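Local coordinates for aminoacyl-tRNA synthetase (Cryptosporidium parvum, PDB 5F9Y), which probably attaches proline to its cognate tRNA as a class II prolyl-tRNA synthetase, and here holds proline and AMP together, at residues Ala104-Ser109 against Ile118-Thr123; Ser124-Tyr129 against Lys252-Glu257; Arg167-Gln172 against Gly274-Ala279. All blocks are in the same frame, centred on the assembly; numbering follows the deposited sequence. Where two conformers were deposited one is given.

Contact 1. Residues Ala104-Ser109 against Ile118-Thr123; sequences AWVTKS and IAIRPT. With PRO (proline), chain C.
Trp-105 and Ala-119 meet as a non-hydrogen-bonded pair of an antiparallel hairpin, and the smaller residue fits beneath the larger one's ring. The indole swings over its neighbour because CG is turned away from the carbonyl carbon and lies beside the backbone N (chi1 -70°), with chi2 near a right angle. Ala-119 CB then sits over one face of the six-membered ring, 3.7 Å from its centroid, in a CH-pi contact displaced toward the rim; CZ3 comes nearest to this methyl, at 3.5 Å. Gln-86 and Leu-89 of helix 86-89 also pack against the indole, and Leu-89 reaches Ala-119 as well.

The other face of the hairpin is aliphatic. Val-106 and Ile-118 form the neighbouring hydrogen-bonded pair, touching through Val-106 CB and Ile-118 CG1 at 3.9 Å. The isoleucine presents that atom by holding CG1 between its backbone N and carbonyl carbon (chi1 57°). One branch of the valine, CG2, extends toward Ile-120 CG1 (4.1 Å), the two side chains crossing at about a right angle, and Ile-120 CD1 continues to the methyl of Ala-104. Phe-83 lies against Val-106 and Ile-118, whereas Val-153 packs on Ala-104 and Ile-120.

Backbone bonds fix this register. Ile-120 N donates to Ala-104 O at 3.0 Å and Val-106 N to Ile-118 O at 2.7 Å, while the return bond from Ile-118 N to Val-106 O is weak.

Beyond the paired residues the chain runs on to Thr-123, whose OG1 accepts a weak bond of uncertain placement from the bound proline. The arrangement is a beta hairpin whose second strand is central in a three-stranded antiparallel sheet, 83-84, 113-120 and 105-108, and leads through Arg-121 and Pro-122 into the TXE loop characteristic of prolyl-tRNA synthetases.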
loop_
_atom_site.group_PDB
_atom_site.type_symbol
_atom_site.label_atom_id
_atom_site.label_comp_id
_atom_site.label_asym_id
_atom_site.label_seq_id
_atom_site.Cartn_x
_atom_site.Cartn_y
_atom_site.Cartn_z
ATOM N N ALA A 104 9.749 -15.168 -15.645
ATOM C CA ALA A 104 9.214 -15.522 -16.953
ATOM C C ALA A 104 10.314 -15.420 -18.001
ATOM O O ALA A 104 11.061 -14.436 -18.036
ATOM C CB ALA A 104 8.041 -14.613 -17.316
ATOM N N TRP A 105 10.414 -16.435 -18.855
ATOM C CA TRP A 105 11.479 -16.534 -19.843
ATOM C C TRP A 105 10.910 -16.403 -21.248
ATOM O O TRP A 105 9.969 -17.117 -21.612
ATOM C CB TRP A 105 12.230 -17.861 -19.705
ATOM C CG TRP A 105 13.069 -17.943 -18.471
ATOM C CD1 TRP A 105 12.715 -18.489 -17.272
ATOM C CD2 TRP A 105 14.406 -17.455 -18.311
ATOM N NE1 TRP A 105 13.750 -18.374 -16.375
ATOM C CE2 TRP A 105 14.800 -17.742 -16.989
ATOM C CE3 TRP A 105 15.308 -16.805 -19.158
ATOM C CZ2 TRP A 105 16.056 -17.401 -16.494
ATOM C CZ3 TRP A 105 16.556 -16.468 -18.665
ATOM C CH2 TRP A 105 16.918 -16.767 -17.346
ATOM N N VAL A 106 11.485 -15.495 -22.029
ATOM C CA VAL A 106 11.165 -15.366 -23.444
ATOM C C VAL A 106 12.094 -16.291 -24.220
ATOM O O VAL A 106 13.318 -16.129 -24.180
ATOM C CB VAL A 106 11.307 -13.912 -23.919
ATOM C CG1 VAL A 106 11.083 -13.820 -25.423
ATOM C CG2 VAL A 106 10.336 -13.011 -23.168
ATOM N N THR A 107 11.514 -17.267 -24.922
ATOM C CA THR A 107 12.297 -18.270 -25.628
ATOM C C THR A 107 12.110 -18.261 -27.138
ATOM O O THR A 107 12.962 -18.813 -27.844
ATOM C CB THR A 107 11.966 -19.678 -25.107
ATOM O OG1 THR A 107 10.582 -19.965 -25.342
ATOM C CG2 THR A 107 12.250 -19.774 -23.617
ATOM N N LYS A 108 11.039 -17.663 -27.652
ATOM C CA LYS A 108 10.770 -17.643 -29.081
ATOM C C LYS A 108 10.405 -16.229 -29.513
ATOM O O LYS A 108 10.226 -15.327 -28.690
ATOM C CB LYS A 108 9.647 -18.622 -29.454
ATOM N N SER A 109 10.296 -16.044 -30.826
ATOM C CA SER A 109 9.939 -14.748 -31.393
ATOM C C SER A 109 9.012 -14.909 -32.596
ATOM O O SER A 109 9.405 -15.449 -33.632
ATOM C CB SER A 109 11.196 -13.974 -31.796
ATOM O OG SER A 109 11.935 -14.673 -32.782
ATOM N N ILE A 118 15.974 -15.016 -23.131
ATOM C CA ILE A 118 16.094 -13.834 -22.298
ATOM C C ILE A 118 14.935 -13.820 -21.312
ATOM O O ILE A 118 13.888 -14.437 -21.526
ATOM C CB ILE A 118 16.131 -12.537 -23.136
ATOM C CG1 ILE A 118 14.882 -12.430 -24.010
ATOM C CG2 ILE A 118 17.384 -12.492 -23.996
ATOM C CD1 ILE A 118 14.866 -11.202 -24.890
ATOM N N ALA A 119 15.120 -13.097 -20.209
ATOM C CA ALA A 119 14.182 -13.114 -19.100
ATOM C C ALA A 119 13.540 -11.749 -18.905
ATOM O O ALA A 119 14.167 -10.709 -19.129
ATOM C CB ALA A 119 14.874 -13.537 -17.800
ATOM N N ILE A 120 12.280 -11.765 -18.481
ATOM C CA ILE A 120 11.596 -10.548 -18.064
ATOM C C ILE A 120 12.037 -10.206 -16.649
ATOM O O ILE A 120 12.122 -11.083 -15.780
ATOM C CB ILE A 120 10.070 -10.723 -18.157
ATOM C CG1 ILE A 120 9.662 -11.104 -19.580
ATOM C CG2 ILE A 120 9.357 -9.451 -17.724
ATOM C CD1 ILE A 120 8.171 -11.290 -19.754
ATOM N N ARG A 121 12.323 -8.931 -16.416
ATOM C CA ARG A 121 12.944 -8.497 -15.172
ATOM C C ARG A 121 12.035 -8.744 -13.972
ATOM O O ARG A 121 10.897 -8.250 -13.951
ATOM C CB ARG A 121 13.304 -7.014 -15.259
ATOM C CG ARG A 121 12.170 -6.129 -15.757
ATOM C CD ARG A 121 12.537 -4.658 -15.732
ATOM N NE ARG A 121 11.550 -3.855 -16.447
ATOM C CZ ARG A 121 11.698 -2.566 -16.733
ATOM N NH1 ARG A 121 12.799 -1.926 -16.362
ATOM N NH2 ARG A 121 10.748 -1.920 -17.393
ATOM N N PRO A 122 12.475 -9.512 -12.971
ATOM C CA PRO A 122 11.797 -9.474 -11.670
ATOM C C PRO A 122 12.286 -8.336 -10.798
ATOM O O PRO A 122 11.602 -7.972 -9.833
ATOM C CB PRO A 122 12.147 -10.834 -11.056
ATOM C CG PRO A 122 13.506 -11.128 -11.615
ATOM C CD PRO A 122 13.551 -10.520 -13.003
ATOM N N THR A 123 13.451 -7.779 -11.118
ATOM C CA THR A 123 14.056 -6.639 -10.444
ATOM C C THR A 123 15.202 -6.173 -11.332
ATOM O O THR A 123 15.596 -6.865 -12.273
ATOM C CB THR A 123 14.544 -6.995 -9.036
ATOM O OG1 THR A 123 15.067 -5.823 -8.398
ATOM C CG2 THR A 123 15.624 -8.065 -9.100
HETATM N N PRO C . 14.839 -4.422 -5.401
HETATM C CA PRO C . 14.234 -4.583 -4.075
HETATM C C PRO C . 13.223 -5.722 -4.031
HETATM O O PRO C . 13.063 -6.458 -5.004
HETATM C CB PRO C . 13.549 -3.233 -3.831
HETATM C CG PRO C . 13.365 -2.643 -5.186
HETATM C CD PRO C . 14.540 -3.105 -5.987
HETATM O OXT PRO C . 12.551 -5.935 -3.022
#

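Contact 2. Residues Ser124-Tyr129 against Lys252-Glu257; sequences SETIMY and KMFGVE. With PRO (proline), chain C.
Two aromatic residues with nearly the same first torsion, Tyr-129 (chi1 -66°) and Phe-254 (chi1 -63°), hold CG opposite the carbonyl carbon and beside the backbone N, yet they play unequal parts. The phenylalanine ring is thrust at helix 125-135 and offers its face; the tyrosine answers with its methylene, its own ring being carried away from the contact. Tyr-129 CB stands 4.0 Å from the Phe-254 centroid as a CH-pi contact, nearest CD2, and that same CD2 lies at the edge of the tyrosine ring, close to its plane. At the far end of the benzyl group, CZ meets Thr-126, one helical turn earlier, touching CA at 3.8 Å and the CG2 methyl at 3.9 Å. Pro-130 adds a further contact to the phenylalanine.

The helix start coincides with a family motif: Thr-123, Ser-124 and Glu-125 make up the TXE sequence of prolyl-tRNA synthetases, and the helix that opens at Glu-125 packs against the C-terminal end of helix 249-254. Glu-125 bends at chi2 (80°) and turns its carboxylate from Phe-254 toward the substrate, where OE2 accepts from the proline N at 2.9 Å and is also bonded to Ser-272 OG. Tyr-129 sends its hydroxyl inward to His-175 ND1.

Past the phenylalanine, Gly-255 leaves helical geometry with positive phi, and Val-256 forms the centre of an inverse gamma turn. The turn brings Val-256 CG2 to 3.6 Å from Tyr-129 O, while the valine also packs on Phe-132 and Ala-133.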
loop_
_atom_site.group_PDB
_atom_site.type_symbol
_atom_site.label_atom_id
_atom_site.label_comp_id
_atom_site.label_asym_id
_atom_site.label_seq_id
_atom_site.Cartn_x
_atom_site.Cartn_y
_atom_site.Cartn_z
ATOM N N SER A 124 15.738 -4.990 -11.027
ATOM C CA SER A 124 16.713 -4.355 -11.907
ATOM C C SER A 124 18.113 -4.287 -11.304
ATOM O O SER A 124 18.953 -3.524 -11.794
ATOM C CB SER A 124 16.237 -2.956 -12.296
ATOM O OG SER A 124 14.991 -3.013 -12.973
ATOM N N GLU A 125 18.393 -5.072 -10.261
ATOM C CA GLU A 125 19.738 -5.081 -9.691
ATOM C C GLU A 125 20.764 -5.559 -10.712
ATOM O O GLU A 125 21.763 -4.879 -10.973
ATOM C CB GLU A 125 19.782 -5.958 -8.439
ATOM C CG GLU A 125 19.492 -5.224 -7.138
ATOM C CD GLU A 125 18.014 -4.997 -6.906
ATOM O OE1 GLU A 125 17.199 -5.505 -7.704
ATOM O OE2 GLU A 125 17.667 -4.313 -5.921
ATOM N N THR A 126 20.528 -6.730 -11.307
ATOM C CA THR A 126 21.456 -7.281 -12.286
ATOM C C THR A 126 21.435 -6.529 -13.610
ATOM O O THR A 126 22.291 -6.790 -14.462
ATOM C CB THR A 126 21.144 -8.756 -12.532
ATOM O OG1 THR A 126 19.794 -8.889 -12.993
ATOM C CG2 THR A 126 21.316 -9.554 -11.250
ATOM N N ILE A 127 20.490 -5.614 -13.804
ATOM C CA ILE A 127 20.415 -4.849 -15.045
ATOM C C ILE A 127 21.154 -3.522 -14.926
ATOM O O ILE A 127 21.861 -3.114 -15.851
ATOM C CB ILE A 127 18.940 -4.638 -15.441
ATOM C CG1 ILE A 127 18.234 -5.984 -15.618
ATOM C CG2 ILE A 127 18.839 -3.807 -16.712
ATOM C CD1 ILE A 127 16.774 -5.863 -16.003
ATOM N N MET A 128 21.010 -2.839 -13.791
ATOM C CA MET A 128 21.545 -1.494 -13.618
ATOM C C MET A 128 22.989 -1.487 -13.131
ATOM O O MET A 128 23.792 -0.666 -13.588
ATOM C CB MET A 128 20.675 -0.710 -12.634
ATOM C CG MET A 128 19.214 -0.609 -13.033
ATOM S SD MET A 128 18.186 0.081 -11.722
ATOM C CE MET A 128 19.063 1.602 -11.387
ATOM N N TYR A 129 23.331 -2.384 -12.214
ATOM C CA TYR A 129 24.610 -2.330 -11.514
ATOM C C TYR A 129 25.806 -2.640 -12.414
ATOM O O TYR A 129 26.887 -2.079 -12.190
ATOM C CB TYR A 129 24.586 -3.266 -10.301
ATOM C CG TYR A 129 23.602 -2.832 -9.227
ATOM C CD1 TYR A 129 22.933 -1.617 -9.325
ATOM C CD2 TYR A 129 23.350 -3.628 -8.117
ATOM C CE1 TYR A 129 22.035 -1.213 -8.360
ATOM C CE2 TYR A 129 22.453 -3.228 -7.140
ATOM C CZ TYR A 129 21.799 -2.017 -7.269
ATOM O OH TYR A 129 20.903 -1.597 -6.312
ATOM N N LYS A 252 30.646 -5.392 -4.850
ATOM C CA LYS A 252 31.755 -6.315 -5.062
ATOM C C LYS A 252 31.450 -7.326 -6.159
ATOM O O LYS A 252 32.368 -7.763 -6.864
ATOM C CB LYS A 252 32.096 -7.037 -3.757
ATOM N N MET A 253 30.179 -7.703 -6.322
ATOM C CA MET A 253 29.833 -8.663 -7.364
ATOM C C MET A 253 29.964 -8.050 -8.754
ATOM O O MET A 253 30.442 -8.714 -9.681
ATOM C CB MET A 253 28.418 -9.196 -7.140
ATOM C CG MET A 253 28.301 -10.138 -5.952
ATOM S SD MET A 253 29.428 -11.543 -6.069
ATOM C CE MET A 253 28.832 -12.341 -7.558
ATOM N N PHE A 254 29.559 -6.794 -8.918
ATOM C CA PHE A 254 29.590 -6.140 -10.217
ATOM C C PHE A 254 30.781 -5.209 -10.395
ATOM O O PHE A 254 30.904 -4.579 -11.451
ATOM C CB PHE A 254 28.286 -5.369 -10.445
ATOM C CG PHE A 254 27.071 -6.248 -10.493
ATOM C CD1 PHE A 254 26.719 -6.899 -11.664
ATOM C CD2 PHE A 254 26.287 -6.433 -9.366
ATOM C CE1 PHE A 254 25.602 -7.714 -11.713
ATOM C CE2 PHE A 254 25.169 -7.247 -9.408
ATOM C CZ PHE A 254 24.827 -7.888 -10.582
ATOM N N GLY A 255 31.663 -5.113 -9.405
ATOM C CA GLY A 255 32.823 -4.255 -9.534
ATOM C C GLY A 255 32.513 -2.778 -9.459
ATOM O O GLY A 255 33.224 -1.972 -10.067
ATOM N N VAL A 256 31.463 -2.399 -8.734
ATOM C CA VAL A 256 31.128 -0.992 -8.553
ATOM C C VAL A 256 32.004 -0.427 -7.444
ATOM O O VAL A 256 31.592 -0.365 -6.280
ATOM C CB VAL A 256 29.635 -0.801 -8.234
ATOM C CG1 VAL A 256 29.268 0.676 -8.287
ATOM C CG2 VAL A 256 28.774 -1.606 -9.195
ATOM N N GLU A 257 33.221 -0.022 -7.791
ATOM C CA GLU A 257 34.158 0.538 -6.830
ATOM C C GLU A 257 34.595 1.923 -7.285
ATOM O O GLU A 257 34.760 2.171 -8.484
ATOM C CB GLU A 257 35.379 -0.374 -6.641
ATOM C CG GLU A 257 36.127 -0.707 -7.919
ATOM C CD GLU A 257 37.302 -1.636 -7.676
ATOM O OE1 GLU A 257 37.551 -1.991 -6.504
ATOM O OE2 GLU A 257 37.976 -2.013 -8.659
HETATM N N PRO C . 14.839 -4.422 -5.401
HETATM C CA PRO C . 14.234 -4.583 -4.075
HETATM C C PRO C . 13.223 -5.722 -4.031
HETATM O O PRO C . 13.063 -6.458 -5.004
HETATM C CB PRO C . 13.549 -3.233 -3.831
HETATM C CG PRO C . 13.365 -2.643 -5.186
HETATM C CD PRO C . 14.540 -3.105 -5.987
HETATM O OXT PRO C . 12.551 -5.935 -3.022
#

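Contact 3. Residues Arg167-Gln172 against Gly274-Ala279; sequences REFLWQ and GLTTRA. With AMP (adenosine monophosphate), chain D; PRO (proline), chain C.
Trp-171 and Thr-276 face each other as a non-hydrogen-bonded antiparallel pair in the buried body of this contact, the threonine methyl CG2 lying 3.5 Å from Trp-171 CB and at the edge of the indole. Thr-276 OG1, placed between the backbone N and the carbonyl carbon (chi1 73°), bonds to AMP N3 at 3.0 Å and also accepts from Arg-278 N, a capping bond where the strand gives way to helix 278-287. Next along, Gln-172 and Leu-275 exchange two backbone bonds, while the amide of Gln-172 is engaged by Tyr-195 and Asn-147.

These strands form part of the antiparallel platform of the class II synthetase core and bring together the adenine clamp typical of it: Phe-169 lays its ring over one face of the base, AMP C4 above its centre at 4.2 Å, and the guanidinium of Arg-278 approaches the opposite face. Trp-171 CH2, in turn, touches proline CG at 3.5 Å.

Only at Leu-170 does the pairing slacken. Thr-277 N reaches Leu-170 O only weakly, and Leu-170 CB meets Thr-277 CG2 at 3.7 Å. Leu-170 is partly exposed, with Tyr-56 and Trp-59 of helix 53-72 alongside.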
loop_
_atom_site.group_PDB
_atom_site.type_symbol
_atom_site.label_atom_id
_atom_site.label_comp_id
_atom_site.label_asym_id
_atom_site.label_seq_id
_atom_site.Cartn_x
_atom_site.Cartn_y
_atom_site.Cartn_z
ATOM N N ARG A 167 0.773 -11.465 -10.600
ATOM C CA ARG A 167 1.922 -11.920 -11.375
ATOM C C ARG A 167 2.600 -10.757 -12.087
ATOM O O ARG A 167 3.832 -10.722 -12.194
ATOM C CB ARG A 167 1.497 -12.997 -12.370
ATOM C CG ARG A 167 1.150 -14.321 -11.712
ATOM C CD ARG A 167 0.866 -15.394 -12.743
ATOM N NE ARG A 167 0.426 -16.640 -12.123
ATOM C CZ ARG A 167 -0.102 -17.658 -12.794
ATOM N NH1 ARG A 167 -0.261 -17.576 -14.108
ATOM N NH2 ARG A 167 -0.475 -18.755 -12.152
ATOM N N GLU A 168 1.821 -9.803 -12.583
ATOM C CA GLU A 168 2.346 -8.535 -13.064
ATOM C C GLU A 168 1.815 -7.423 -12.173
ATOM O O GLU A 168 0.618 -7.385 -11.866
ATOM C CB GLU A 168 1.960 -8.271 -14.520
ATOM C CG GLU A 168 2.583 -6.995 -15.070
ATOM C CD GLU A 168 1.933 -6.510 -16.349
ATOM O OE1 GLU A 168 0.974 -7.156 -16.823
ATOM O OE2 GLU A 168 2.383 -5.473 -16.880
ATOM N N PHE A 169 2.705 -6.529 -11.751
ATOM C CA PHE A 169 2.323 -5.405 -10.916
ATOM C C PHE A 169 3.156 -4.188 -11.290
ATOM O O PHE A 169 4.288 -4.312 -11.764
ATOM C CB PHE A 169 2.490 -5.721 -9.422
ATOM C CG PHE A 169 3.862 -6.216 -9.052
ATOM C CD1 PHE A 169 4.862 -5.328 -8.690
ATOM C CD2 PHE A 169 4.146 -7.572 -9.052
ATOM C CE1 PHE A 169 6.120 -5.782 -8.345
ATOM C CE2 PHE A 169 5.404 -8.032 -8.707
ATOM C CZ PHE A 169 6.391 -7.135 -8.352
ATOM N N LEU A 170 2.574 -3.012 -11.084
ATOM C CA LEU A 170 3.288 -1.758 -11.253
ATOM C C LEU A 170 4.012 -1.421 -9.960
ATOM O O LEU A 170 3.494 -1.659 -8.865
ATOM C CB LEU A 170 2.324 -0.631 -11.622
ATOM C CG LEU A 170 1.473 -0.865 -12.869
ATOM C CD1 LEU A 170 0.470 0.260 -13.040
ATOM C CD2 LEU A 170 2.358 -0.989 -14.096
ATOM N N TRP A 171 5.218 -0.874 -10.086
ATOM C CA TRP A 171 5.986 -0.528 -8.903
ATOM C C TRP A 171 6.923 0.626 -9.220
ATOM O O TRP A 171 6.934 1.172 -10.327
ATOM C CB TRP A 171 6.754 -1.745 -8.363
ATOM C CG TRP A 171 8.127 -2.022 -8.965
ATOM C CD1 TRP A 171 8.610 -1.607 -10.178
ATOM C CD2 TRP A 171 9.178 -2.788 -8.362
ATOM N NE1 TRP A 171 9.895 -2.058 -10.357
ATOM C CE2 TRP A 171 10.266 -2.788 -9.258
ATOM C CE3 TRP A 171 9.306 -3.472 -7.149
ATOM C CZ2 TRP A 171 11.459 -3.452 -8.983
ATOM C CZ3 TRP A 171 10.494 -4.126 -6.876
ATOM C CH2 TRP A 171 11.554 -4.110 -7.790
ATOM N N GLN A 172 7.717 0.984 -8.221
ATOM C CA GLN A 172 8.812 1.929 -8.338
ATOM C C GLN A 172 10.016 1.304 -7.656
ATOM O O GLN A 172 9.869 0.653 -6.618
ATOM C CB GLN A 172 8.435 3.278 -7.696
ATOM C CG GLN A 172 9.566 4.051 -7.042
ATOM C CD GLN A 172 9.892 3.561 -5.646
ATOM O OE1 GLN A 172 9.006 3.347 -4.820
ATOM N NE2 GLN A 172 11.174 3.359 -5.385
ATOM N N GLY A 274 11.704 -0.299 -2.940
ATOM C CA GLY A 274 10.598 -0.491 -3.862
ATOM C C GLY A 274 9.257 -0.361 -3.176
ATOM O O GLY A 274 9.110 -0.673 -1.991
ATOM N N LEU A 275 8.270 0.114 -3.935
ATOM C CA LEU A 275 6.882 0.197 -3.492
ATOM C C LEU A 275 5.981 -0.173 -4.660
ATOM O O LEU A 275 6.117 0.390 -5.749
ATOM C CB LEU A 275 6.537 1.600 -2.983
ATOM C CG LEU A 275 5.068 1.857 -2.634
ATOM C CD1 LEU A 275 4.647 1.020 -1.442
ATOM C CD2 LEU A 275 4.831 3.331 -2.362
ATOM N N THR A 276 5.065 -1.109 -4.435
ATOM C CA THR A 276 4.254 -1.683 -5.499
ATOM C C THR A 276 2.786 -1.305 -5.321
ATOM O O THR A 276 2.397 -0.635 -4.360
ATOM C CB THR A 276 4.414 -3.204 -5.535
ATOM O OG1 THR A 276 3.730 -3.783 -4.417
ATOM C CG2 THR A 276 5.884 -3.585 -5.469
ATOM N N THR A 277 1.962 -1.761 -6.269
ATOM C CA THR A 277 0.518 -1.560 -6.204
ATOM C C THR A 277 -0.140 -2.352 -5.086
ATOM O O THR A 277 -1.366 -2.281 -4.945
ATOM C CB THR A 277 -0.131 -1.933 -7.538
ATOM O OG1 THR A 277 0.349 -3.215 -7.963
ATOM C CG2 THR A 277 0.191 -0.893 -8.597
ATOM N N ARG A 278 0.633 -3.107 -4.303
ATOM C CA ARG A 278 0.084 -3.763 -3.123
ATOM C C ARG A 278 -0.509 -2.753 -2.149
ATOM O O ARG A 278 -1.444 -3.078 -1.410
ATOM C CB ARG A 278 1.174 -4.600 -2.448
ATOM C CG ARG A 278 0.784 -5.209 -1.113
ATOM C CD ARG A 278 1.880 -6.111 -0.577
ATOM N NE ARG A 278 1.925 -7.391 -1.276
ATOM C CZ ARG A 278 2.738 -8.392 -0.950
ATOM N NH1 ARG A 278 3.581 -8.260 0.065
ATOM N NH2 ARG A 278 2.706 -9.524 -1.639
ATOM N N ALA A 279 0.003 -1.518 -2.152
ATOM C CA ALA A 279 -0.510 -0.489 -1.253
ATOM C C ALA A 279 -1.995 -0.228 -1.471
ATOM O O ALA A 279 -2.722 0.064 -0.516
ATOM C CB ALA A 279 0.283 0.803 -1.433
HETATM P P AMP D . 9.893 -8.857 -1.464
HETATM O O1P AMP D . 10.808 -8.977 -0.271
HETATM O O2P AMP D . 10.495 -9.350 -2.759
HETATM O O3P AMP D . 8.478 -9.329 -1.224
HETATM O "O5'" AMP D . 9.754 -7.284 -1.686
HETATM C "C5'" AMP D . 9.317 -6.759 -2.935
HETATM C "C4'" AMP D . 8.196 -5.761 -2.771
HETATM O "O4'" AMP D . 7.189 -6.025 -3.781
HETATM C "C3'" AMP D . 7.472 -5.796 -1.431
HETATM O "O3'" AMP D . 6.985 -4.491 -1.120
HETATM C "C2'" AMP D . 6.296 -6.726 -1.710
HETATM O "O2'" AMP D . 5.183 -6.532 -0.863
HETATM C "C1'" AMP D . 5.966 -6.392 -3.166
HETATM N N9 AMP D . 5.416 -7.522 -3.918
HETATM C C8 AMP D . 6.013 -8.724 -4.035
HETATM N N7 AMP D . 5.273 -9.571 -4.791
HETATM C C5 AMP D . 4.170 -8.904 -5.176
HETATM C C6 AMP D . 2.974 -9.215 -5.991
HETATM N N6 AMP D . 2.818 -10.438 -6.552
HETATM N N1 AMP D . 2.051 -8.241 -6.151
HETATM C C2 AMP D . 2.205 -7.025 -5.594
HETATM N N3 AMP D . 3.264 -6.674 -4.843
HETATM C C4 AMP D . 4.265 -7.554 -4.597
HETATM N N PRO C . 14.839 -4.422 -5.401
HETATM C CA PRO C . 14.234 -4.583 -4.075
HETATM C C PRO C . 13.223 -5.722 -4.031
HETATM O O PRO C . 13.063 -6.458 -5.004
HETATM C CB PRO C . 13.549 -3.233 -3.831
HETATM C CG PRO C . 13.365 -2.643 -5.186
HETATM C CD PRO C . 14.540 -3.105 -5.987
HETATM O OXT PRO C . 12.551 -5.935 -3.022
#

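How the contacts relate
The three contacts frame the bound proline from different parts of the class II core. Contact 1 runs straight into contact 2 along the chain: Thr-123 ends the one and Ser-124 opens the other, and they touch where Arg-121 CB packs on Ile-127 CD1 at 3.7 Å. Contact 3 meets contact 1 at the ligand, with Thr-123 OG1 4.0 Å from Trp-171 CH2. Contacts 2 and 3 stay apart, their nearest atoms about 5 Å from each other, although their segments alternate along the sequence. Centres lie 19 to 23 Å apart, yet all three reach proline; contact 3 also binds AMP, and His-244 and Arg-154 also hydrogen-bond the proline.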